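PDB 4RXU: periplasmic sugar-binding protein from Chloroflexus aurantiacus, which binds D-glucose in the cleft between its two lobes and probably delivers sugar to an ABC-type importer. Local coordinates for residues Lys40-Pro43 with Arg44-Gln47; Glu49-Phe52 with Arg53-Leu56. All coordinates share one frame; numbering follows the deposited sequence.

Contact 1 of 2, residues Lys40-Pro43 with Arg44-Gln47; sequences KDEP and RWIQ. With BGC (beta-D-glucopyranose), chain C.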
# COMPACT_ATOMS: atom_id res chain seq x y z
N LYS A 40 -10.45 1.78 -10.03
CA LYS A 40 -10.34 0.39 -10.50
C LYS A 40 -9.02 0.13 -11.25
O LYS A 40 -8.75 -0.99 -11.66
CB LYS A 40 -11.52 0.01 -11.42
CG LYS A 40 -12.80 -0.31 -10.68
CD LYS A 40 -13.57 -1.45 -11.35
CE LYS A 40 -14.73 -0.99 -12.21
NZ LYS A 40 -15.93 -1.83 -11.96
N ASP A 41 -8.22 1.17 -11.44
CA ASP A 41 -7.01 1.09 -12.28
C ASP A 41 -5.75 0.77 -11.49
O ASP A 41 -4.65 0.73 -12.03
CB ASP A 41 -6.82 2.37 -13.08
CG ASP A 41 -7.96 2.63 -14.03
OD1 ASP A 41 -8.37 1.70 -14.76
OD2 ASP A 41 -8.45 3.77 -14.06
N GLU A 42 -5.95 0.57 -10.20
CA GLU A 42 -4.94 -0.01 -9.32
C GLU A 42 -5.50 -1.33 -8.86
O GLU A 42 -6.58 -1.36 -8.28
CB GLU A 42 -4.65 0.90 -8.11
CG GLU A 42 -4.01 2.24 -8.47
CD GLU A 42 -3.98 3.23 -7.31
OE1 GLU A 42 -4.06 2.82 -6.12
OE2 GLU A 42 -3.85 4.44 -7.62
N PRO A 43 -4.77 -2.44 -9.10
CA PRO A 43 -5.38 -3.75 -8.83
C PRO A 43 -5.85 -3.97 -7.39
O PRO A 43 -6.80 -4.69 -7.14
CB PRO A 43 -4.25 -4.73 -9.16
CG PRO A 43 -3.45 -4.04 -10.18
CD PRO A 43 -3.56 -2.56 -9.93
N ARG A 44 -5.18 -3.31 -6.44
CA ARG A 44 -5.46 -3.49 -5.03
C ARG A 44 -6.95 -3.37 -4.75
O ARG A 44 -7.51 -4.21 -4.04
CB ARG A 44 -4.69 -2.46 -4.18
CG ARG A 44 -5.16 -2.33 -2.73
CD ARG A 44 -5.10 -3.62 -1.91
NE ARG A 44 -5.96 -3.46 -0.75
CZ ARG A 44 -5.65 -2.82 0.37
NH1 ARG A 44 -6.60 -2.65 1.30
NH2 ARG A 44 -4.43 -2.36 0.62
N TRP A 45 -7.59 -2.35 -5.34
CA TRP A 45 -8.98 -2.05 -4.95
C TRP A 45 -9.99 -3.05 -5.49
O TRP A 45 -11.10 -3.14 -4.97
CB TRP A 45 -9.39 -0.60 -5.27
CG TRP A 45 -8.29 0.28 -4.80
CD1 TRP A 45 -7.43 0.97 -5.58
CD2 TRP A 45 -7.78 0.38 -3.46
NE1 TRP A 45 -6.44 1.54 -4.82
CE2 TRP A 45 -6.63 1.19 -3.51
CE3 TRP A 45 -8.19 -0.11 -2.22
CZ2 TRP A 45 -5.89 1.49 -2.38
CZ3 TRP A 45 -7.46 0.20 -1.11
CH2 TRP A 45 -6.32 0.99 -1.19
N ILE A 46 -9.60 -3.82 -6.50
CA ILE A 46 -10.39 -4.94 -6.95
C ILE A 46 -10.46 -6.02 -5.86
O ILE A 46 -11.51 -6.64 -5.67
CB ILE A 46 -9.83 -5.50 -8.28
CG1 ILE A 46 -9.66 -4.39 -9.33
CG2 ILE A 46 -10.75 -6.58 -8.82
CD1 ILE A 46 -10.91 -3.62 -9.68
N GLN A 47 -9.35 -6.22 -5.14
CA GLN A 47 -9.37 -7.16 -4.01
C GLN A 47 -10.39 -6.69 -2.97
O GLN A 47 -11.27 -7.45 -2.54
CB GLN A 47 -8.01 -7.30 -3.36
CG GLN A 47 -6.89 -7.88 -4.23
CD GLN A 47 -5.78 -8.44 -3.36
OE1 GLN A 47 -6.03 -9.25 -2.45
NE2 GLN A 47 -4.55 -8.00 -3.61
C2 BGC C . -2.36 0.34 -0.62
C3 BGC C . -1.54 -0.73 -1.31
C4 BGC C . -1.67 -0.57 -2.81
C5 BGC C . -1.36 0.86 -3.25
C6 BGC C . -1.64 1.11 -4.72
C1 BGC C . -1.77 1.65 -1.12
O1 BGC C . -2.24 2.76 -0.42
O2 BGC C . -2.23 0.20 0.80
O3 BGC C . -2.02 -2.00 -0.88
O4 BGC C . -0.69 -1.42 -3.45
O5 BGC C . -2.11 1.78 -2.50
O6 BGC C . -2.94 0.67 -5.10
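Glu42 OE1 takes the indole N-H of Trp45, NE1 to OE1 3.0 Å at a nearly straight 165°, and also accepts a bond from the sugar hydroxyl O6 of beta-D-glucopyranose at 2.6 Å. The indole donates within its own ring plane but meets the carboxylate from above, 47° out of the carboxylate plane. Arg119 adds a salt bridge to the same oxygen, so three partners grip this one atom, and the positive charge probably favours the ionised form of the carboxylate. At another hydroxyl of the sugar, Arg44 NH2 gives a hydrogen bond to O3 of the glucose at 2.9 Å, from the edge of the guanidinium; Asp48 and Asp118 hold that group by salt bridges. Arg44 CG, anti to the backbone N (chi1 166°), lies 3.6 Å above the plane of the Trp45 ring, toward its rim; the bend at chi2 then turns the chain beyond CG. The loop after strand 29-37 thus opens helix 44-59 directly on the sugar pocket of this periplasmic-binding-protein fold. At the helix start Trp45 N bonds to Glu42 O at 3.3 Å, and Ile46 N makes a weak bond to Pro43 O. Outermost, the aliphatic chain of Lys40 crosses Ile46 at about a right angle, CD to Ile46 CD1 3.8 Å, while Phe67 of strand 61-67 touches both Lys40 and Trp45.

Contact 2 of 2, residues Glu49-Phe52 with Arg53-Leu56; sequences ETRF and REAL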
# COMPACT_ATOMS: atom_id res chain seq x y z
N GLU A 49 -12.94 -4.63 -3.31
CA GLU A 49 -14.29 -4.75 -3.90
C GLU A 49 -14.82 -6.18 -3.76
O GLU A 49 -15.92 -6.39 -3.27
CB GLU A 49 -14.30 -4.33 -5.38
CG GLU A 49 -15.68 -4.36 -6.00
CD GLU A 49 -15.64 -4.12 -7.49
OE1 GLU A 49 -14.64 -4.51 -8.12
OE2 GLU A 49 -16.62 -3.57 -8.03
N THR A 50 -14.01 -7.13 -4.17
CA THR A 50 -14.36 -8.55 -4.10
C THR A 50 -14.63 -9.01 -2.69
O THR A 50 -15.65 -9.64 -2.40
CB THR A 50 -13.24 -9.42 -4.71
OG1 THR A 50 -13.19 -9.16 -6.13
CG2 THR A 50 -13.50 -10.94 -4.41
N ARG A 51 -13.72 -8.64 -1.78
CA ARG A 51 -13.84 -9.06 -0.41
C ARG A 51 -15.02 -8.38 0.30
O ARG A 51 -15.68 -9.02 1.13
CB ARG A 51 -12.54 -8.81 0.34
CG ARG A 51 -11.33 -9.53 -0.24
CD ARG A 51 -11.45 -11.02 -0.15
NE ARG A 51 -10.25 -11.67 -0.69
CZ ARG A 51 -10.02 -12.97 -0.60
NH1 ARG A 51 -10.90 -13.75 0.01
NH2 ARG A 51 -8.92 -13.48 -1.13
N PHE A 52 -15.29 -7.10 -0.03
CA PHE A 52 -16.46 -6.45 0.51
C PHE A 52 -17.72 -7.18 0.09
O PHE A 52 -18.58 -7.49 0.92
CB PHE A 52 -16.56 -4.97 0.09
CG PHE A 52 -15.89 -4.02 1.06
CD1 PHE A 52 -16.29 -3.94 2.38
CD2 PHE A 52 -14.86 -3.19 0.64
CE1 PHE A 52 -15.68 -3.07 3.26
CE2 PHE A 52 -14.26 -2.31 1.51
CZ PHE A 52 -14.66 -2.25 2.81
N ARG A 53 -17.82 -7.42 -1.22
CA ARG A 53 -19.02 -8.10 -1.76
C ARG A 53 -19.22 -9.46 -1.12
O ARG A 53 -20.33 -9.81 -0.73
CB ARG A 53 -18.93 -8.22 -3.27
CG ARG A 53 -19.21 -6.89 -3.94
CD ARG A 53 -19.34 -7.00 -5.45
NE ARG A 53 -19.03 -5.73 -6.12
CZ ARG A 53 -19.75 -4.60 -6.04
NH1 ARG A 53 -20.85 -4.54 -5.32
NH2 ARG A 53 -19.34 -3.51 -6.69
N GLU A 54 -18.14 -10.22 -0.98
CA GLU A 54 -18.24 -11.53 -0.30
C GLU A 54 -18.73 -11.40 1.15
O GLU A 54 -19.59 -12.13 1.60
CB GLU A 54 -16.92 -12.29 -0.37
CG GLU A 54 -16.61 -12.74 -1.81
CD GLU A 54 -15.19 -13.22 -2.02
OE1 GLU A 54 -14.34 -13.07 -1.12
OE2 GLU A 54 -14.91 -13.74 -3.14
N ALA A 55 -18.17 -10.45 1.88
CA ALA A 55 -18.52 -10.28 3.31
C ALA A 55 -19.94 -9.78 3.46
O ALA A 55 -20.67 -10.22 4.34
CB ALA A 55 -17.53 -9.34 4.01
N LEU A 56 -20.33 -8.86 2.59
CA LEU A 56 -21.66 -8.30 2.61
C LEU A 56 -22.69 -9.39 2.27
O LEU A 56 -23.73 -9.50 2.95
CB LEU A 56 -21.76 -7.10 1.66
CG LEU A 56 -20.92 -5.87 2.05
CD1 LEU A 56 -20.91 -4.87 0.90
CD2 LEU A 56 -21.43 -5.26 3.34
O HOH W 1 -13.56 -13.30 1.37
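Glu49 and Arg53, one helical turn apart, form a salt bridge in which Arg53 NH2 gives a nearly straight hydrogen bond (170°) to Glu49 OE2 at 3.0 Å. The oxygen lies at the guanidinium edge, whereas NH2 reaches it on the anti side of the carboxylate, and the two planes stand 53° apart. Glu49 CG, anti to the backbone N (chi1 -177°), runs beside the arginine chain, 3.6 Å from Arg53 NE. The second charged pair is looser: Arg51 NH1 and Glu54 OE1 are 3.7 Å apart, a long salt bridge with planes almost perpendicular. A water bridges them, accepting from Arg51 NH1 at 3.0 Å and donating to Glu54 OE1 at 2.6 Å. Arg51 NH2 turns instead to the carbonyl of Tyr357, whose ring also makes a cation-pi contact with the guanidinium. Thr50 OG1 bonds back to Ile46 O, leaving its methyl CG2 beside Glu54 OE2. Four successive i to i+4 bonds satisfy the carbonyls of Glu49 to Phe52, the last from Leu56 N to Phe52 O at 2.8 Å. Phe52 and Leu56 pack inward on strand 61-67 within the beta-alpha-beta unit. The chemistry is that of an amphipathic helix: two acid-arginine pairs occupy its more exposed flanks, while Phe52 and Leu56 face the interior.

Contacts 1 and 2 follow one another along the chain, their centres 13 Å apart, and share helix 44-59: contact 1 forms its start, contact 2 its middle. Both are partly buried. Contact 1 lies deeper, its centre about 11 Å from the chain centre, against about 19 Å for that of contact 2; its buried charges, Glu42 and Arg44, bind the sugar and are paired with residues outside the two segments. In contact 2 Phe52 and Leu56 are buried but Arg53 and Glu54 exposed, and the salt bridges lie farther from the sugar. Backbone bonding changes from i to i+3 bonds, partly weak, to i to i+4 bonds. Both pack on strand 61-67 and helix 300-315, through Trp45 and Arg44 in one and Phe52 in the other.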